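Local coordinates for protein putative isomerase YbhH (Escherichia coli, PDB 6OTV) that probably acts as an isomerase of the PrpF family, although its substrate and the reaction it catalyses have not been established, at residues A[7-12]-A[337-342]; A[12-17]-A[57-62]; A[16-21]-A[98-103]. All coordinates share one frame; numbering follows the deposited sequence.

Interaction 1 (A[7-12]-A[337-342]). With EDO (1,2-ethanediol), chain E; EDO (1,2-ethanediol), chain N.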
ATOM      1  N   VAL A   7     -25.838   5.968  -9.781  1.00 27.46           N
ATOM      2  CA  VAL A   7     -25.860   6.923  -8.680  1.00 26.08           C
ATOM      3  C   VAL A   7     -25.139   8.179  -9.149  1.00 28.01           C
ATOM      4  O   VAL A   7     -23.968   8.114  -9.540  1.00 35.03           O
ATOM      5  CB  VAL A   7     -25.191   6.366  -7.409  1.00 32.36           C
ATOM      6  CG1 VAL A   7     -25.079   7.454  -6.349  1.00 31.02           C
ATOM      7  CG2 VAL A   7     -25.957   5.168  -6.864  1.00 27.59           C
ATOM      8  N   MET A   8     -25.831   9.316  -9.124  1.00 25.22           N
ATOM      9  CA  MET A   8     -25.190  10.597  -9.384  1.00 28.97           C
ATOM     10  C   MET A   8     -24.684  11.166  -8.070  1.00 27.45           C
ATOM     11  O   MET A   8     -25.420  11.208  -7.078  1.00 24.09           O
ATOM     12  CB  MET A   8     -26.143  11.591 -10.048  1.00 27.07           C
ATOM     13  CG  MET A   8     -25.519  12.939 -10.370  1.00 33.31           C
ATOM     14  SD  MET A   8     -26.718  14.112 -11.044  1.00 39.14           S
ATOM     15  CE  MET A   8     -27.220  13.268 -12.541  1.00 41.31           C
ATOM     16  N   MET A   9     -23.430  11.592  -8.064  1.00 22.84           N
ATOM     17  CA  MET A   9     -22.840  12.235  -6.904  1.00 25.57           C
ATOM     18  C   MET A   9     -22.081  13.471  -7.352  1.00 26.94           C
ATOM     19  O   MET A   9     -21.506  13.506  -8.445  1.00 29.08           O
ATOM     20  CB  MET A   9     -21.878  11.303  -6.149  1.00 23.80           C
ATOM     21  CG  MET A   9     -22.477   9.988  -5.688  1.00 30.14           C
ATOM     22  SD  MET A   9     -21.290   9.045  -4.712  1.00 34.76           S
ATOM     23  CE  MET A   9     -21.225  10.033  -3.215  1.00 32.05           C
ATOM     24  N   ARG A  10     -22.093  14.490  -6.501  1.00 27.10           N
ATOM     25  CA  ARG A  10     -21.110  15.557  -6.611  1.00 25.97           C
ATOM     26  C   ARG A  10     -19.832  15.088  -5.934  1.00 30.16           C
ATOM     27  O   ARG A  10     -19.851  14.693  -4.762  1.00 26.04           O
ATOM     28  CB  ARG A  10     -21.612  16.851  -5.975  1.00 24.26           C
ATOM     29  CG  ARG A  10     -20.555  17.958  -5.951  1.00 24.49           C
ATOM     30  CD  ARG A  10     -21.028  19.197  -5.210  1.00 25.05           C
ATOM     31  NE  ARG A  10     -21.362  18.906  -3.818  1.00 36.65           N
ATOM     32  CZ  ARG A  10     -20.465  18.748  -2.849  1.00 32.29           C
ATOM     33  NH1 ARG A  10     -19.168  18.845  -3.116  1.00 25.60           N
ATOM     34  NH2 ARG A  10     -20.865  18.486  -1.612  1.00 28.12           N
ATOM     35  N   GLY A  11     -18.734  15.089  -6.680  1.00 29.84           N
ATOM     36  CA  GLY A  11     -17.434  14.822  -6.104  1.00 26.62           C
ATOM     37  C   GLY A  11     -16.583  16.072  -6.158  1.00 31.87           C
ATOM     38  O   GLY A  11     -16.066  16.425  -7.222  1.00 31.62           O
ATOM     39  N   GLY A  12     -16.440  16.754  -5.030  1.00 32.80           N
ATOM     40  CA  GLY A  12     -15.724  18.018  -5.033  1.00 31.05           C
ATOM     41  C   GLY A  12     -16.444  19.016  -5.918  1.00 32.55           C
ATOM     42  O   GLY A  12     -17.632  19.304  -5.728  1.00 28.63           O
ATOM     43  N   ARG A 337     -11.708  17.379   0.523  1.00 32.08           N
ATOM     44  CA  ARG A 337     -12.787  17.659  -0.411  1.00 30.82           C
ATOM     45  C   ARG A 337     -14.111  17.438   0.305  1.00 32.65           C
ATOM     46  O   ARG A 337     -14.154  17.115   1.496  1.00 26.50           O
ATOM     47  CB  ARG A 337     -12.696  16.774  -1.663  1.00 26.03           C
ATOM     48  CG  ARG A 337     -11.393  16.877  -2.444  1.00 28.35           C
ATOM     49  CD  ARG A 337     -11.437  17.996  -3.471  1.00 31.54           C
ATOM     50  NE  ARG A 337     -11.332  19.310  -2.849  1.00 33.88           N
ATOM     51  CZ  ARG A 337     -11.510  20.456  -3.496  1.00 39.63           C
ATOM     52  NH1 ARG A 337     -11.808  20.450  -4.789  1.00 38.05           N
ATOM     53  NH2 ARG A 337     -11.395  21.606  -2.847  1.00 39.47           N
ATOM     54  N   THR A 338     -15.204  17.625  -0.426  1.00 33.73           N
ATOM     55  CA  THR A 338     -16.524  17.232   0.040  1.00 32.65           C
ATOM     56  C   THR A 338     -17.226  16.489  -1.084  1.00 31.72           C
ATOM     57  O   THR A 338     -16.878  16.626  -2.260  1.00 33.02           O
ATOM     58  CB  THR A 338     -17.380  18.430   0.483  1.00 33.96           C
ATOM     59  OG1 THR A 338     -17.763  19.194  -0.669  1.00 34.59           O
ATOM     60  CG2 THR A 338     -16.614  19.324   1.459  1.00 31.09           C
ATOM     61  N   THR A 339     -18.223  15.694  -0.710  1.00 26.17           N
ATOM     62  CA  THR A 339     -18.996  14.947  -1.687  1.00 33.01           C
ATOM     63  C   THR A 339     -20.438  14.872  -1.205  1.00 33.94           C
ATOM     64  O   THR A 339     -20.735  15.129  -0.035  1.00 32.10           O
ATOM     65  CB  THR A 339     -18.411  13.541  -1.913  1.00 34.81           C
ATOM     66  OG1 THR A 339     -19.080  12.908  -3.010  1.00 39.97           O
ATOM     67  CG2 THR A 339     -18.569  12.683  -0.667  1.00 28.23           C
ATOM     68  N   ARG A 340     -21.339  14.533  -2.124  1.00 27.98           N
ATOM     69  CA  ARG A 340     -22.742  14.386  -1.764  1.00 31.98           C
ATOM     70  C   ARG A 340     -23.419  13.460  -2.760  1.00 33.96           C
ATOM     71  O   ARG A 340     -23.205  13.573  -3.970  1.00 32.95           O
ATOM     72  CB  ARG A 340     -23.459  15.741  -1.729  1.00 32.44           C
ATOM     73  CG  ARG A 340     -24.787  15.714  -0.990  1.00 29.98           C
ATOM     74  CD  ARG A 340     -25.452  17.080  -0.993  1.00 30.64           C
ATOM     75  NE  ARG A 340     -26.045  17.401  -2.287  1.00 34.66           N
ATOM     76  CZ  ARG A 340     -27.258  17.009  -2.669  1.00 37.76           C
ATOM     77  NH1 ARG A 340     -28.007  16.271  -1.857  1.00 26.10           N
ATOM     78  NH2 ARG A 340     -27.720  17.349  -3.866  1.00 30.50           N
ATOM     79  N   LYS A 341     -24.231  12.541  -2.242  1.00 28.15           N
ATOM     80  CA  LYS A 341     -25.067  11.705  -3.089  1.00 30.42           C
ATOM     81  C   LYS A 341     -26.295  12.497  -3.515  1.00 28.82           C
ATOM     82  O   LYS A 341     -26.998  13.068  -2.675  1.00 33.60           O
ATOM     83  CB  LYS A 341     -25.476  10.432  -2.349  1.00 25.46           C
ATOM     84  CG  LYS A 341     -26.409   9.529  -3.140  1.00 29.52           C
ATOM     85  CD  LYS A 341     -26.706   8.241  -2.389  1.00 26.43           C
ATOM     86  CE  LYS A 341     -27.352   8.518  -1.044  1.00 28.77           C
ATOM     87  NZ  LYS A 341     -27.805   7.258  -0.388  1.00 35.22           N
ATOM     88  N   ILE A 342     -26.549  12.540  -4.819  1.00 28.36           N
ATOM     89  CA  ILE A 342     -27.614  13.358  -5.391  1.00 25.62           C
ATOM     90  C   ILE A 342     -28.798  12.502  -5.836  1.00 29.53           C
ATOM     91  O   ILE A 342     -29.926  12.714  -5.392  1.00 33.10           O
ATOM     92  CB  ILE A 342     -27.079  14.223  -6.552  1.00 24.66           C
ATOM     93  CG1 ILE A 342     -25.973  15.155  -6.050  1.00 24.64           C
ATOM     94  CG2 ILE A 342     -28.211  15.013  -7.197  1.00 24.85           C
ATOM     95  CD1 ILE A 342     -25.380  16.045  -7.123  1.00 24.55           C
TER
HETATM   96  C1  EDO E 403     -19.624  21.621   0.650  0.60 14.08           C
HETATM   97  O1  EDO E 403     -18.470  21.448  -0.177  0.60 13.07           O
HETATM   98  C2  EDO E 403     -20.848  21.704  -0.251  0.60 19.87           C
HETATM   99  O2  EDO E 403     -22.012  22.123   0.468  0.60 13.96           O
HETATM  100  C1  EDO N 412     -27.803  14.231   1.963  1.00 59.47           C
HETATM  101  O1  EDO N 412     -27.496  15.351   1.126  1.00 56.08           O
HETATM  102  C2  EDO N 412     -27.746  12.951   1.135  1.00 58.66           C
HETATM  103  O2  EDO N 412     -26.592  12.977   0.285  1.00 51.96           O
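V7 opens the antiparallel ladder between N-terminal strand 3-11 and C-terminal strand 332-344, segments 325 residues apart, by laying CG1 against the aliphatic part of K341, whose NZ forms a salt bridge with E106. M8 O accepts the backbone bond from I342 N at 2.9 Å, while the M8 sulfur lies beside I342 CG2. M9 and K341 form a non-hydrogen-bonded pair; the thioether bends at its third torsion (71°), which carries M9 CE to 3.6 Å from T339 OG1. R10 pairs with R340 through both backbone bonds, R10 N to R340 O at 2.9 Å and R340 N to R10 O at 3.0 Å. R10 O also takes the hydroxyl of T339, with OG1 2.6 Å away. R10 NH1 donates to T338 OG1 at 2.8 Å and bonds G12 O at 3.1 Å, the latter in the guanidinium plane. R340 N lies over one face of this group, and an ethanediol carbon over the other. G12 N reaches T338 O at 2.8 Å. Two donors thus grip one carbonyl oxygen, and the guanidinium, fastened through NH1 both to T338 and to the turn at G12, is limited in its rotation and probably brings positive charge to that turn.

Interaction 2 (A[12-17]-A[57-62]); sequences GTSRGA and TSKVAI
The methyl CG2 of T57 sits above the centre of the R15 guanidinium, 4.0 Å from R15 CZ, so that an aliphatic group covers one face of a flat cation. R15 reaches this place because its CG stands anti to the backbone N (chi1 -168°) and the chain then bends at its third torsion. At the edge of the same guanidinium a water lies in the plane, accepts from R15 NE at 2.9 Å and donates to T57 O at 3.0 Å, bridging the arginine to the backbone of the same threonine whose methyl covers its face. At the preceding residue the contact is polar atom to methylene: S14 OG lies 3.3 Å from K59 CE, and the lysine folds at its last torsion to deliver NZ to Q79. Just past R15, G16 has no side chain, and its CA comes within 3.1 Å of K59 O in a CH...O contact. That carbonyl also receives A17 N, likewise at 3.1 Å, and A17 O in turn accepts A61 N at 2.9 Å in a nearly straight bond (168°). The parallel bridges are G16-K59 and A17-V60, a short pairing in which the axes of 14-17 and 59-62 diverge by 59°. A17 and V60 share the face that meets helix 28-39 through M39, with L35 also touching V60; K59 lies on the other face and packs on F77. Strand 3-11 borders strand 14-20 through the G16-M9 bonding, and strand 73-80 continues the pairing beyond strand 59-65.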
ATOM      1  N   GLY A  12     -16.440  16.754  -5.030  1.00 32.80           N
ATOM      2  CA  GLY A  12     -15.724  18.018  -5.033  1.00 31.05           C
ATOM      3  C   GLY A  12     -16.444  19.016  -5.918  1.00 32.55           C
ATOM      4  O   GLY A  12     -17.632  19.304  -5.728  1.00 28.63           O
ATOM      5  N   THR A  13     -15.729  19.545  -6.911  1.00 31.98           N
ATOM      6  CA  THR A  13     -16.279  20.503  -7.861  1.00 35.80           C
ATOM      7  C   THR A  13     -16.734  19.841  -9.156  1.00 36.65           C
ATOM      8  O   THR A  13     -16.887  20.524 -10.175  1.00 37.92           O
ATOM      9  CB  THR A  13     -15.251  21.592  -8.167  1.00 38.57           C
ATOM     10  OG1 THR A  13     -14.079  20.993  -8.737  1.00 43.19           O
ATOM     11  CG2 THR A  13     -14.871  22.329  -6.901  1.00 33.64           C
ATOM     12  N   SER A  14     -16.944  18.529  -9.140  1.00 37.52           N
ATOM     13  CA  SER A  14     -17.381  17.780 -10.306  1.00 32.58           C
ATOM     14  C   SER A  14     -18.627  16.986  -9.951  1.00 26.81           C
ATOM     15  O   SER A  14     -18.962  16.806  -8.777  1.00 30.07           O
ATOM     16  CB  SER A  14     -16.279  16.841 -10.818  1.00 30.47           C
ATOM     17  OG  SER A  14     -15.176  17.574 -11.319  1.00 49.64           O
ATOM     18  N   ARG A  15     -19.307  16.495 -10.985  1.00 28.58           N
ATOM     19  CA  ARG A  15     -20.520  15.706 -10.820  1.00 31.48           C
ATOM     20  C   ARG A  15     -20.602  14.687 -11.947  1.00 30.14           C
ATOM     21  O   ARG A  15     -20.178  14.957 -13.074  1.00 27.18           O
ATOM     22  CB  ARG A  15     -21.761  16.604 -10.821  1.00 29.99           C
ATOM     23  CG  ARG A  15     -23.045  15.929 -10.381  1.00 27.64           C
ATOM     24  CD  ARG A  15     -24.213  16.869 -10.613  1.00 28.66           C
ATOM     25  NE  ARG A  15     -24.548  16.949 -12.031  1.00 41.37           N
ATOM     26  CZ  ARG A  15     -25.131  17.996 -12.606  1.00 46.52           C
ATOM     27  NH1 ARG A  15     -25.432  19.072 -11.890  1.00 34.24           N
ATOM     28  NH2 ARG A  15     -25.400  17.971 -13.903  1.00 49.98           N
ATOM     29  N   GLY A  16     -21.149  13.517 -11.640  1.00 27.78           N
ATOM     30  CA  GLY A  16     -21.318  12.512 -12.673  1.00 26.61           C
ATOM     31  C   GLY A  16     -21.871  11.218 -12.116  1.00 32.62           C
ATOM     32  O   GLY A  16     -22.309  11.145 -10.964  1.00 26.59           O
ATOM     33  N   ALA A  17     -21.847  10.192 -12.962  1.00 29.77           N
ATOM     34  CA  ALA A  17     -22.385   8.888 -12.603  1.00 30.14           C
ATOM     35  C   ALA A  17     -21.345   8.054 -11.875  1.00 26.38           C
ATOM     36  O   ALA A  17     -20.169   8.024 -12.257  1.00 26.78           O
ATOM     37  CB  ALA A  17     -22.861   8.125 -13.838  1.00 23.70           C
ATOM     38  N   THR A  57     -19.472  18.311 -15.269  1.00 25.14           N
ATOM     39  CA  THR A  57     -20.685  17.575 -14.938  1.00 27.55           C
ATOM     40  C   THR A  57     -20.962  16.465 -15.949  1.00 30.99           C
ATOM     41  O   THR A  57     -22.114  16.089 -16.172  1.00 25.75           O
ATOM     42  CB  THR A  57     -21.880  18.523 -14.845  1.00 28.23           C
ATOM     43  OG1 THR A  57     -22.034  19.210 -16.091  1.00 29.36           O
ATOM     44  CG2 THR A  57     -21.667  19.547 -13.734  1.00 25.16           C
ATOM     45  N   SER A  58     -19.910  15.934 -16.564  1.00 32.92           N
ATOM     46  CA  SER A  58     -20.028  14.884 -17.568  1.00 29.14           C
ATOM     47  C   SER A  58     -18.939  13.840 -17.342  1.00 29.76           C
ATOM     48  O   SER A  58     -18.197  13.468 -18.252  1.00 29.39           O
ATOM     49  CB  SER A  58     -19.955  15.474 -18.976  1.00 28.11           C
ATOM     50  OG  SER A  58     -20.194  14.481 -19.958  1.00 34.13           O
ATOM     51  N   LYS A  59     -18.841  13.355 -16.108  1.00 29.53           N
ATOM     52  CA  LYS A  59     -17.802  12.422 -15.706  1.00 30.13           C
ATOM     53  C   LYS A  59     -18.424  11.120 -15.216  1.00 31.43           C
ATOM     54  O   LYS A  59     -19.604  11.066 -14.858  1.00 29.18           O
ATOM     55  CB  LYS A  59     -16.915  13.029 -14.609  1.00 38.97           C
ATOM     56  CG  LYS A  59     -16.232  14.341 -15.000  1.00 34.42           C
ATOM     57  CD  LYS A  59     -15.339  14.844 -13.870  1.00 35.25           C
ATOM     58  CE  LYS A  59     -14.670  16.168 -14.211  1.00 31.18           C
ATOM     59  NZ  LYS A  59     -13.687  16.018 -15.313  1.00 39.90           N
ATOM     60  N   VAL A  60     -17.615  10.061 -15.212  1.00 28.58           N
ATOM     61  CA  VAL A  60     -18.044   8.740 -14.762  1.00 27.28           C
ATOM     62  C   VAL A  60     -16.963   8.155 -13.862  1.00 27.67           C
ATOM     63  O   VAL A  60     -15.767   8.286 -14.143  1.00 26.62           O
ATOM     64  CB  VAL A  60     -18.331   7.791 -15.949  1.00 24.78           C
ATOM     65  CG1 VAL A  60     -18.736   6.414 -15.448  1.00 24.89           C
ATOM     66  CG2 VAL A  60     -19.412   8.364 -16.858  1.00 28.82           C
ATOM     67  N   ALA A  61     -17.389   7.508 -12.778  1.00 27.73           N
ATOM     68  CA  ALA A  61     -16.513   6.723 -11.917  1.00 24.33           C
ATOM     69  C   ALA A  61     -17.034   5.294 -11.883  1.00 27.20           C
ATOM     70  O   ALA A  61     -18.189   5.060 -11.510  1.00 29.36           O
ATOM     71  CB  ALA A  61     -16.454   7.306 -10.504  1.00 24.02           C
ATOM     72  N   ILE A  62     -16.190   4.344 -12.274  1.00 31.28           N
ATOM     73  CA  ILE A  62     -16.547   2.929 -12.294  1.00 28.82           C
ATOM     74  C   ILE A  62     -15.829   2.259 -11.129  1.00 36.10           C
ATOM     75  O   ILE A  62     -14.593   2.188 -11.103  1.00 33.99           O
ATOM     76  CB  ILE A  62     -16.193   2.271 -13.634  1.00 30.13           C
ATOM     77  CG1 ILE A  62     -16.898   3.006 -14.781  1.00 26.18           C
ATOM     78  CG2 ILE A  62     -16.566   0.794 -13.614  1.00 26.97           C
ATOM     79  CD1 ILE A  62     -16.427   2.591 -16.168  1.00 28.69           C
TER
HETATM   80  O   HOH W   1     -24.162  15.062 -14.186  1.00 39.83           O

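Interaction 3 (A[16-21]-A[98-103]); sequences GAFLLA and SGVGAF
F18 and F103 bring a strand and a helix together, consistent with the diaminopimelate epimerase fold, in which strands wrap round a central helix; here strand 14-20 lies against helix 94-106. The axes of strand 16-20 and helix 98-103 approach to 10.1 Å at an angle of 41°, a spacing filled chiefly by the two aromatic side chains. The dense part of the contact is at F18. Its CB lies over one face of the F103 ring, 3.9 Å from the ring centroid, in a CH-pi contact displaced toward the rim. The two side chains run past each other in opposite directions; their rings, with centroids 5.8 Å apart and planes at 42°, pair obliquely. The outer end of the F18 ring presses on the helix backbone, F18 CE2 lying 3.6 Å from G99 C; lacking a side chain, G99 lets the ring settle that close. F103 is directed into this site by a CG anti to the backbone N (chi1 -180°), and strand 3-11 adds V7 to its surroundings. Toward the end of the strand the fit is sparser. L20 is partly exposed, touches the F103 ring through one methyl and also meets L109, with an ethanediol, probably from the crystallisation liquor, about 4 Å from its side chain. L19 points away from the helix and packs on L35 and I38 of helix 28-39, so the strand is covered by a helix on both faces. The touching methyl is L20 CD2, 3.8 Å from F103 CE2.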
ATOM      1  N   GLY A  16     -21.149  13.517 -11.640  1.00 27.78           N
ATOM      2  CA  GLY A  16     -21.318  12.512 -12.673  1.00 26.61           C
ATOM      3  C   GLY A  16     -21.871  11.218 -12.116  1.00 32.62           C
ATOM      4  O   GLY A  16     -22.309  11.145 -10.964  1.00 26.59           O
ATOM      5  N   ALA A  17     -21.847  10.192 -12.962  1.00 29.77           N
ATOM      6  CA  ALA A  17     -22.385   8.888 -12.603  1.00 30.14           C
ATOM      7  C   ALA A  17     -21.345   8.054 -11.875  1.00 26.38           C
ATOM      8  O   ALA A  17     -20.169   8.024 -12.257  1.00 26.78           O
ATOM      9  CB  ALA A  17     -22.861   8.125 -13.838  1.00 23.70           C
ATOM     10  N   PHE A  18     -21.794   7.372 -10.828  1.00 28.22           N
ATOM     11  CA  PHE A  18     -21.003   6.378 -10.119  1.00 27.74           C
ATOM     12  C   PHE A  18     -21.638   5.016 -10.374  1.00 26.12           C
ATOM     13  O   PHE A  18     -22.818   4.806 -10.067  1.00 25.99           O
ATOM     14  CB  PHE A  18     -20.928   6.704  -8.627  1.00 27.52           C
ATOM     15  CG  PHE A  18     -19.967   7.822  -8.301  1.00 29.98           C
ATOM     16  CD1 PHE A  18     -20.261   9.131  -8.647  1.00 29.21           C
ATOM     17  CD2 PHE A  18     -18.766   7.560  -7.656  1.00 30.99           C
ATOM     18  CE1 PHE A  18     -19.378  10.160  -8.358  1.00 33.64           C
ATOM     19  CE2 PHE A  18     -17.879   8.582  -7.361  1.00 31.34           C
ATOM     20  CZ  PHE A  18     -18.185   9.884  -7.714  1.00 35.34           C
ATOM     21  N   LEU A  19     -20.861   4.107 -10.957  1.00 24.50           N
ATOM     22  CA  LEU A  19     -21.357   2.829 -11.441  1.00 25.10           C
ATOM     23  C   LEU A  19     -20.517   1.698 -10.870  1.00 31.35           C
ATOM     24  O   LEU A  19     -19.321   1.859 -10.615  1.00 27.45           O
ATOM     25  CB  LEU A  19     -21.320   2.764 -12.975  1.00 31.10           C
ATOM     26  CG  LEU A  19     -22.038   3.888 -13.728  1.00 38.44           C
ATOM     27  CD1 LEU A  19     -21.679   3.864 -15.205  1.00 35.38           C
ATOM     28  CD2 LEU A  19     -23.544   3.773 -13.536  1.00 37.72           C
ATOM     29  N   LEU A  20     -21.158   0.552 -10.669  1.00 32.39           N
ATOM     30  CA  LEU A  20     -20.455  -0.677 -10.331  1.00 30.21           C
ATOM     31  C   LEU A  20     -20.016  -1.371 -11.611  1.00 34.13           C
ATOM     32  O   LEU A  20     -20.790  -1.483 -12.566  1.00 34.45           O
ATOM     33  CB  LEU A  20     -21.346  -1.610  -9.512  1.00 27.38           C
ATOM     34  CG  LEU A  20     -21.726  -1.154  -8.105  1.00 33.96           C
ATOM     35  CD1 LEU A  20     -22.799  -2.066  -7.536  1.00 31.86           C
ATOM     36  CD2 LEU A  20     -20.502  -1.145  -7.206  1.00 27.58           C
ATOM     37  N   ALA A  21     -18.768  -1.843 -11.625  1.00 39.88           N
ATOM     38  CA  ALA A  21     -18.239  -2.506 -12.812  1.00 38.08           C
ATOM     39  C   ALA A  21     -19.024  -3.759 -13.176  1.00 36.11           C
ATOM     40  O   ALA A  21     -19.002  -4.170 -14.342  1.00 43.97           O
ATOM     41  CB  ALA A  21     -16.761  -2.844 -12.609  1.00 35.54           C
ATOM     42  N   SER A  98     -13.360  12.000  -4.706  1.00 24.56           N
ATOM     43  CA  SER A  98     -13.952  12.331  -3.413  1.00 26.88           C
ATOM     44  C   SER A  98     -15.179  11.485  -3.109  1.00 28.94           C
ATOM     45  O   SER A  98     -15.500  11.263  -1.937  1.00 27.71           O
ATOM     46  CB  SER A  98     -14.328  13.813  -3.362  1.00 33.82           C
ATOM     47  OG  SER A  98     -13.327  14.611  -3.965  1.00 50.19           O
ATOM     48  N   GLY A  99     -15.887  11.019  -4.138  1.00 26.80           N
ATOM     49  CA  GLY A  99     -17.080  10.227  -3.916  1.00 24.02           C
ATOM     50  C   GLY A  99     -16.879   8.730  -3.858  1.00 24.73           C
ATOM     51  O   GLY A  99     -17.801   8.006  -3.470  1.00 27.38           O
ATOM     52  N   VAL A 100     -15.685   8.247  -4.210  1.00 26.33           N
ATOM     53  CA  VAL A 100     -15.474   6.806  -4.350  1.00 30.71           C
ATOM     54  C   VAL A 100     -15.668   6.100  -3.013  1.00 32.50           C
ATOM     55  O   VAL A 100     -16.367   5.081  -2.925  1.00 29.01           O
ATOM     56  CB  VAL A 100     -14.082   6.524  -4.942  1.00 26.83           C
ATOM     57  CG1 VAL A 100     -13.779   5.031  -4.906  1.00 30.74           C
ATOM     58  CG2 VAL A 100     -13.999   7.051  -6.370  1.00 24.30           C
ATOM     59  N   GLY A 101     -15.057   6.632  -1.951  1.00 24.75           N
ATOM     60  CA  GLY A 101     -15.107   5.960  -0.660  1.00 24.93           C
ATOM     61  C   GLY A 101     -16.517   5.833  -0.117  1.00 33.39           C
ATOM     62  O   GLY A 101     -16.930   4.761   0.335  1.00 30.76           O
ATOM     63  N   ALA A 102     -17.278   6.931  -0.152  1.00 33.07           N
ATOM     64  CA  ALA A 102     -18.655   6.891   0.327  1.00 32.57           C
ATOM     65  C   ALA A 102     -19.511   5.972  -0.534  1.00 32.18           C
ATOM     66  O   ALA A 102     -20.398   5.278  -0.024  1.00 32.49           O
ATOM     67  CB  ALA A 102     -19.245   8.302   0.354  1.00 26.60           C
ATOM     68  N   PHE A 103     -19.261   5.956  -1.844  1.00 32.46           N
ATOM     69  CA  PHE A 103     -20.014   5.071  -2.725  1.00 31.40           C
ATOM     70  C   PHE A 103     -19.702   3.609  -2.429  1.00 33.28           C
ATOM     71  O   PHE A 103     -20.599   2.758  -2.453  1.00 35.27           O
ATOM     72  CB  PHE A 103     -19.709   5.409  -4.184  1.00 33.92           C
ATOM     73  CG  PHE A 103     -20.443   4.551  -5.175  1.00 32.05           C
ATOM     74  CD1 PHE A 103     -21.736   4.869  -5.563  1.00 36.68           C
ATOM     75  CD2 PHE A 103     -19.838   3.434  -5.727  1.00 35.53           C
ATOM     76  CE1 PHE A 103     -22.416   4.080  -6.480  1.00 35.96           C
ATOM     77  CE2 PHE A 103     -20.513   2.642  -6.645  1.00 39.43           C
ATOM     78  CZ  PHE A 103     -21.802   2.969  -7.021  1.00 34.44           C
TER

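How the interactions relate
Interactions 2 and 3 both use strand 14-20, which pairs with strand 3-11 of interaction 1; the three centres lie about 8 to 9 Å apart. Interactions 1 and 2 share G12, in the turn between strands 3-11 and 14-20, and M9 N lies 3.1 Å from G16 O in a probable hydrogen bond. Interaction 3 adjoins interaction 1 through V7 O and F18 N, 2.6 Å apart, and T339 OG1 comes within 3.5 Å of G99 CA. With interaction 2 it shares G16 and A17, and L19 N lies 2.9 Å from A61 O. A phosphate about 5 Å from the S14 side chain, probably from the crystallisation liquor, may mark a pocket beside interaction 2.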